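PDB 6UH2: short chain dehydrogenase from Leptospira borgpetersenii serovar Hardjo-bovis, which binds NAD+ and, as a member of the short-chain dehydrogenase/reductase family, probably catalyses NAD(P)-dependent oxidation or reduction at a CH-OH group. Local coordinates for residues E35-E38 against S39-V43; K185-A188 against R189-P193. All blocks are in the same frame, centred on the assembly; numbering follows the deposited sequence.

Contact 1: E35-E38 against S39-V43; sequences ELVE and SYLSV
V37 and L41, one helical turn apart, lie side by side and point the same way, with V37 CG1 3.8 Å from L41 CD1. The L41 branch also folds back over the backbone, its CG 3.3 Å from V37 O. That oxygen accepts L41 N at 2.9 Å with an N-H...O angle of 168°, so the bond is nearly straight. On this tight side V47, Y59 and F64 touch both residues. V37 and Y40 are buried, L41 only partly exposed. Y40 CD2 comes within 3.3 Å of L36 O, the carbonyl that its own amide uses, and its OH is hydrogen-bonded to T241. The whole stretch belongs to helix 31-42, the helix of the first beta-alpha-beta unit of the Rossmann-type fold, between strands 22-26 and 46-51; L36 packs near the NAD-binding residues I32 and C97. The flank of E35, E38, S39 and S42 is more polar and partly exposed, with helix 231-240 lying against E35 and S39. Here E35 O is gripped twice by S39, through N at 2.9 Å and through OG at 3.0 Å, the two donors arriving from opposite faces of the carbonyl plane. S39 OG can reach back because it stands beside its own backbone N (chi1 -66°). E35 OE2 stays 3.8 Å from S39 OG. At the last turn the S42 amide bonds less straightly to E38 O (140°), and S42 OG donates to S39 O at 2.8 Å, before V43 leaves helical geometry.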
ATOM      1  N   GLU B  35      -8.033  -3.036  17.068  1.00 20.41           N
ATOM      2  CA  GLU B  35      -8.778  -2.914  15.820  1.00 20.88           C
ATOM      3  C   GLU B  35      -8.366  -4.008  14.841  1.00 13.08           C
ATOM      4  O   GLU B  35      -9.214  -4.602  14.164  1.00 13.77           O
ATOM      5  CB  GLU B  35      -8.563  -1.524  15.211  1.00 18.60           C
ATOM      6  CG  GLU B  35      -9.209  -1.332  13.848  1.00 20.17           C
ATOM      7  CD  GLU B  35     -10.729  -1.180  13.921  1.00 29.81           C
ATOM      8  OE1 GLU B  35     -11.269  -0.967  15.024  1.00 32.03           O
ATOM      9  OE2 GLU B  35     -11.378  -1.283  12.868  1.00 39.36           O
ATOM     10  N   LEU B  36      -7.069  -4.307  14.774  1.00 13.78           N
ATOM     11  CA  LEU B  36      -6.618  -5.360  13.870  1.00 13.55           C
ATOM     12  C   LEU B  36      -7.138  -6.720  14.315  1.00 16.09           C
ATOM     13  O   LEU B  36      -7.531  -7.533  13.476  1.00 14.11           O
ATOM     14  CB  LEU B  36      -5.089  -5.376  13.774  1.00 14.95           C
ATOM     15  CG  LEU B  36      -4.405  -4.117  13.209  1.00 18.29           C
ATOM     16  CD1 LEU B  36      -2.913  -4.368  12.950  1.00 15.95           C
ATOM     17  CD2 LEU B  36      -5.100  -3.651  11.929  1.00 15.33           C
ATOM     18  N   VAL B  37      -7.130  -6.993  15.623  1.00 14.40           N
ATOM     19  CA  VAL B  37      -7.678  -8.261  16.116  1.00 12.72           C
ATOM     20  C   VAL B  37      -9.141  -8.393  15.719  1.00 17.51           C
ATOM     21  O   VAL B  37      -9.558  -9.403  15.143  1.00 18.86           O
ATOM     22  CB  VAL B  37      -7.505  -8.374  17.640  1.00 18.90           C
ATOM     23  CG1 VAL B  37      -8.345  -9.544  18.179  1.00 16.17           C
ATOM     24  CG2 VAL B  37      -6.022  -8.552  18.012  1.00 14.96           C
ATOM     25  N   GLU B  38      -9.942  -7.368  16.028  1.00 14.43           N
ATOM     26  CA  GLU B  38     -11.357  -7.399  15.693  1.00 15.63           C
ATOM     27  C   GLU B  38     -11.573  -7.616  14.197  1.00 15.50           C
ATOM     28  O   GLU B  38     -12.442  -8.399  13.800  1.00 15.48           O
ATOM     29  CB  GLU B  38     -12.010  -6.093  16.145  1.00 25.25           C
ATOM     30  CG  GLU B  38     -13.508  -6.162  16.351  1.00 41.93           C
ATOM     31  CD  GLU B  38     -14.067  -4.850  16.863  1.00 55.40           C
ATOM     32  OE1 GLU B  38     -14.532  -4.038  16.036  1.00 54.67           O
ATOM     33  OE2 GLU B  38     -14.015  -4.624  18.093  1.00 65.10           O
ATOM     34  N   SER B  39     -10.783  -6.938  13.352  1.00 15.81           N
ATOM     35  CA  SER B  39     -10.967  -7.049  11.905  1.00 16.97           C
ATOM     36  C   SER B  39     -10.622  -8.446  11.397  1.00 14.42           C
ATOM     37  O   SER B  39     -11.363  -9.024  10.592  1.00 14.74           O
ATOM     38  CB  SER B  39     -10.121  -5.997  11.193  1.00 18.34           C
ATOM     39  OG  SER B  39     -10.591  -4.705  11.509  1.00 19.57           O
ATOM     40  N   TYR B  40      -9.501  -9.007  11.853  1.00 13.98           N
ATOM     41  CA  TYR B  40      -9.150 -10.356  11.432  1.00 16.28           C
ATOM     42  C   TYR B  40     -10.174 -11.377  11.913  1.00 15.41           C
ATOM     43  O   TYR B  40     -10.537 -12.295  11.170  1.00 14.22           O
ATOM     44  CB  TYR B  40      -7.759 -10.727  11.934  1.00 16.63           C
ATOM     45  CG  TYR B  40      -6.647 -10.304  11.005  1.00 14.36           C
ATOM     46  CD1 TYR B  40      -6.494 -10.898   9.755  1.00 17.28           C
ATOM     47  CD2 TYR B  40      -5.743  -9.320  11.380  1.00 13.00           C
ATOM     48  CE1 TYR B  40      -5.456 -10.514   8.897  1.00 14.52           C
ATOM     49  CE2 TYR B  40      -4.718  -8.932  10.535  1.00 15.92           C
ATOM     50  CZ  TYR B  40      -4.573  -9.533   9.304  1.00 17.87           C
ATOM     51  OH  TYR B  40      -3.542  -9.143   8.477  1.00 17.37           O
ATOM     52  N   LEU B  41     -10.669 -11.231  13.145  1.00 12.31           N
ATOM     53  CA  LEU B  41     -11.710 -12.153  13.604  1.00 15.00           C
ATOM     54  C   LEU B  41     -12.968 -12.052  12.745  1.00 19.53           C
ATOM     55  O   LEU B  41     -13.644 -13.061  12.509  1.00 17.05           O
ATOM     56  CB  LEU B  41     -12.050 -11.884  15.070  1.00 16.20           C
ATOM     57  CG  LEU B  41     -10.977 -12.244  16.092  1.00 18.79           C
ATOM     58  CD1 LEU B  41     -11.379 -11.703  17.457  1.00 17.23           C
ATOM     59  CD2 LEU B  41     -10.747 -13.761  16.132  1.00 17.54           C
ATOM     60  N   SER B  42     -13.293 -10.855  12.249  1.00 20.25           N
ATOM     61  CA  SER B  42     -14.527 -10.712  11.488  1.00 19.83           C
ATOM     62  C   SER B  42     -14.434 -11.342  10.100  1.00 23.06           C
ATOM     63  O   SER B  42     -15.475 -11.648   9.507  1.00 22.82           O
ATOM     64  CB  SER B  42     -14.917  -9.240  11.380  1.00 19.61           C
ATOM     65  OG  SER B  42     -14.132  -8.597  10.393  1.00 29.30           O
ATOM     66  N   VAL B  43     -13.226 -11.567   9.580  1.00 18.59           N
ATOM     67  CA  VAL B  43     -13.051 -12.262   8.305  1.00 22.62           C
ATOM     68  C   VAL B  43     -12.611 -13.704   8.548  1.00 19.19           C
ATOM     69  O   VAL B  43     -11.928 -14.305   7.712  1.00 19.57           O
ATOM     70  CB  VAL B  43     -12.065 -11.512   7.386  1.00 21.27           C
ATOM     71  CG1 VAL B  43     -12.667 -10.156   6.991  1.00 16.97           C
ATOM     72  CG2 VAL B  43     -10.697 -11.323   8.061  1.00 20.24           C
TER

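Contact 2: K185-A188 against R189-P193; sequences KYLA and RYAAP
The C-terminal part of helix 171-191, the helix whose earlier turns carry the NAD-binding residues Y173 and K177, leads here into 3-10 geometry at A192 and P193. Among the successive i to i+4 bonds, Y190 N meets Y186 O at 2.9 Å in the carbonyl plane and A191 N meets L187 O at 2.7 Å, but A192 N to A188 O is weak, with an N-H...O angle of 126°. Along the exposed flank the rings of Y186 and Y190 follow one another, each with CG anti to its backbone N (chi1 -179° and -166°). They meet loosely, Y186 CE1 lying 4.3 Å from Y190 CD1. L187 CD1 approaches Y190 CB at the same distance, while L187 CG faces A191 CB at 4.4 Å. L187 and the small A188 and A191 line the buried side: L187 and A188 touch V198 of strand 197-203, and A191 packs on F133 of helix 111-139. I261 of the second subunit packs against K185 and A188, and P223 of that subunit against A192. With long apolar contacts and no side-chain hydrogen bond between the two segments, cohesion within this turn rests chiefly on the backbone bonds, of which only the last is weak.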
ATOM      1  N   LYS B 185      13.154  -4.112   5.019  1.00 12.49           N
ATOM      2  CA  LYS B 185      13.857  -4.327   3.757  1.00 12.82           C
ATOM      3  C   LYS B 185      14.899  -5.424   3.891  1.00 12.08           C
ATOM      4  O   LYS B 185      15.047  -6.265   2.998  1.00 15.64           O
ATOM      5  CB  LYS B 185      14.528  -3.028   3.289  1.00 17.13           C
ATOM      6  CG  LYS B 185      13.574  -1.838   3.135  1.00 15.91           C
ATOM      7  CD  LYS B 185      14.341  -0.577   2.707  1.00 19.54           C
ATOM      8  CE  LYS B 185      13.411   0.511   2.190  1.00 30.86           C
ATOM      9  NZ  LYS B 185      12.410   0.891   3.204  1.00 30.67           N
ATOM     10  N   TYR B 186      15.648  -5.422   4.995  1.00 13.59           N
ATOM     11  CA  TYR B 186      16.681  -6.436   5.180  1.00 13.31           C
ATOM     12  C   TYR B 186      16.088  -7.839   5.184  1.00 14.93           C
ATOM     13  O   TYR B 186      16.570  -8.742   4.478  1.00 10.94           O
ATOM     14  CB  TYR B 186      17.423  -6.191   6.486  1.00 13.14           C
ATOM     15  CG  TYR B 186      18.537  -7.188   6.738  1.00 16.79           C
ATOM     16  CD1 TYR B 186      18.273  -8.426   7.346  1.00 16.05           C
ATOM     17  CD2 TYR B 186      19.845  -6.897   6.375  1.00 11.47           C
ATOM     18  CE1 TYR B 186      19.294  -9.340   7.587  1.00 20.18           C
ATOM     19  CE2 TYR B 186      20.878  -7.803   6.621  1.00 18.11           C
ATOM     20  CZ  TYR B 186      20.594  -9.021   7.224  1.00 18.10           C
ATOM     21  OH  TYR B 186      21.611  -9.921   7.464  1.00 18.01           O
ATOM     22  N   LEU B 187      15.064  -8.051   6.013  1.00 13.33           N
ATOM     23  CA  LEU B 187      14.516  -9.389   6.153  1.00 15.10           C
ATOM     24  C   LEU B 187      13.742  -9.794   4.908  1.00 19.70           C
ATOM     25  O   LEU B 187      13.728 -10.979   4.547  1.00 15.13           O
ATOM     26  CB  LEU B 187      13.627  -9.466   7.391  1.00  9.99           C
ATOM     27  CG  LEU B 187      13.207 -10.901   7.726  1.00 15.58           C
ATOM     28  CD1 LEU B 187      14.454 -11.753   8.000  1.00 15.55           C
ATOM     29  CD2 LEU B 187      12.261 -10.901   8.899  1.00 14.98           C
ATOM     30  N   ALA B 188      13.105  -8.827   4.233  1.00 11.38           N
ATOM     31  CA  ALA B 188      12.449  -9.133   2.967  1.00 14.47           C
ATOM     32  C   ALA B 188      13.433  -9.762   1.994  1.00 15.80           C
ATOM     33  O   ALA B 188      13.127 -10.755   1.330  1.00 13.51           O
ATOM     34  CB  ALA B 188      11.850  -7.873   2.359  1.00 12.12           C
ATOM     35  N   ARG B 189      14.625  -9.181   1.884  1.00 17.26           N
ATOM     36  CA  ARG B 189      15.605  -9.746   0.968  1.00 16.43           C
ATOM     37  C   ARG B 189      16.144 -11.064   1.504  1.00 15.69           C
ATOM     38  O   ARG B 189      16.324 -12.025   0.745  1.00 15.21           O
ATOM     39  CB  ARG B 189      16.743  -8.751   0.729  1.00 14.86           C
ATOM     40  CG  ARG B 189      17.647  -9.155  -0.421  1.00 23.72           C
ATOM     41  CD  ARG B 189      18.629  -8.057  -0.781  1.00 30.97           C
ATOM     42  NE  ARG B 189      19.444  -8.438  -1.931  1.00 45.93           N
ATOM     43  CZ  ARG B 189      20.326  -7.637  -2.522  1.00 56.05           C
ATOM     44  NH1 ARG B 189      20.509  -6.399  -2.068  1.00 53.17           N
ATOM     45  NH2 ARG B 189      21.018  -8.070  -3.571  1.00 59.82           N
ATOM     46  N   TYR B 190      16.371 -11.136   2.816  1.00 15.06           N
ATOM     47  CA  TYR B 190      16.944 -12.338   3.424  1.00 18.93           C
ATOM     48  C   TYR B 190      15.986 -13.523   3.351  1.00 18.04           C
ATOM     49  O   TYR B 190      16.407 -14.656   3.071  1.00 14.93           O
ATOM     50  CB  TYR B 190      17.320 -12.044   4.875  1.00 17.02           C
ATOM     51  CG  TYR B 190      18.223 -13.085   5.517  1.00 19.60           C
ATOM     52  CD1 TYR B 190      19.606 -13.008   5.389  1.00 18.09           C
ATOM     53  CD2 TYR B 190      17.687 -14.150   6.247  1.00 16.81           C
ATOM     54  CE1 TYR B 190      20.438 -13.950   5.978  1.00 20.89           C
ATOM     55  CE2 TYR B 190      18.516 -15.095   6.846  1.00 21.59           C
ATOM     56  CZ  TYR B 190      19.884 -14.988   6.705  1.00 22.20           C
ATOM     57  OH  TYR B 190      20.697 -15.933   7.283  1.00 22.94           O
ATOM     58  N   ALA B 191      14.700 -13.288   3.620  1.00 13.26           N
ATOM     59  CA  ALA B 191      13.718 -14.361   3.714  1.00 17.53           C
ATOM     60  C   ALA B 191      13.067 -14.707   2.381  1.00 18.55           C
ATOM     61  O   ALA B 191      12.379 -15.731   2.300  1.00 16.98           O
ATOM     62  CB  ALA B 191      12.614 -13.994   4.716  1.00 17.25           C
ATOM     63  N   ALA B 192      13.255 -13.887   1.350  1.00 19.25           N
ATOM     64  CA  ALA B 192      12.622 -14.147   0.060  1.00 18.90           C
ATOM     65  C   ALA B 192      12.910 -15.529  -0.521  1.00 19.65           C
ATOM     66  O   ALA B 192      11.974 -16.126  -1.079  1.00 21.26           O
ATOM     67  CB  ALA B 192      13.030 -13.064  -0.948  1.00 20.70           C
ATOM     68  N   PRO B 193      14.129 -16.089  -0.452  1.00 23.57           N
ATOM     69  CA  PRO B 193      14.352 -17.432  -1.029  1.00 24.82           C
ATOM     70  C   PRO B 193      13.471 -18.507  -0.427  1.00 22.40           C
ATOM     71  O   PRO B 193      13.276 -19.556  -1.058  1.00 24.61           O
ATOM     72  CB  PRO B 193      15.832 -17.709  -0.737  1.00 27.10           C
ATOM     73  CG  PRO B 193      16.452 -16.373  -0.571  1.00 20.48           C
ATOM     74  CD  PRO B 193      15.390 -15.480   0.012  1.00 18.41           C
TER

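Contact 1 closes before contact 2 opens along the chain. Their centres lie 27 Å apart and their nearest atoms about 16 Å apart, so neither touches the other. They belong to different helices, 31-42 and 171-191, of a Rossmann-type fold built round one seven-stranded parallel sheet. Contact 1 follows strand 22-26 and leads to strand 46-51; contact 2 comes after strand 144-148 and leads to strand 197-203. Both helices have NAD-binding residues in their earlier turns, I32 in one and K177 in the other, whereas the later turns covered by the two contacts pack against the rest of the fold and the second subunit, through S42 in contact 1 and through K185, A188 and A192 in contact 2.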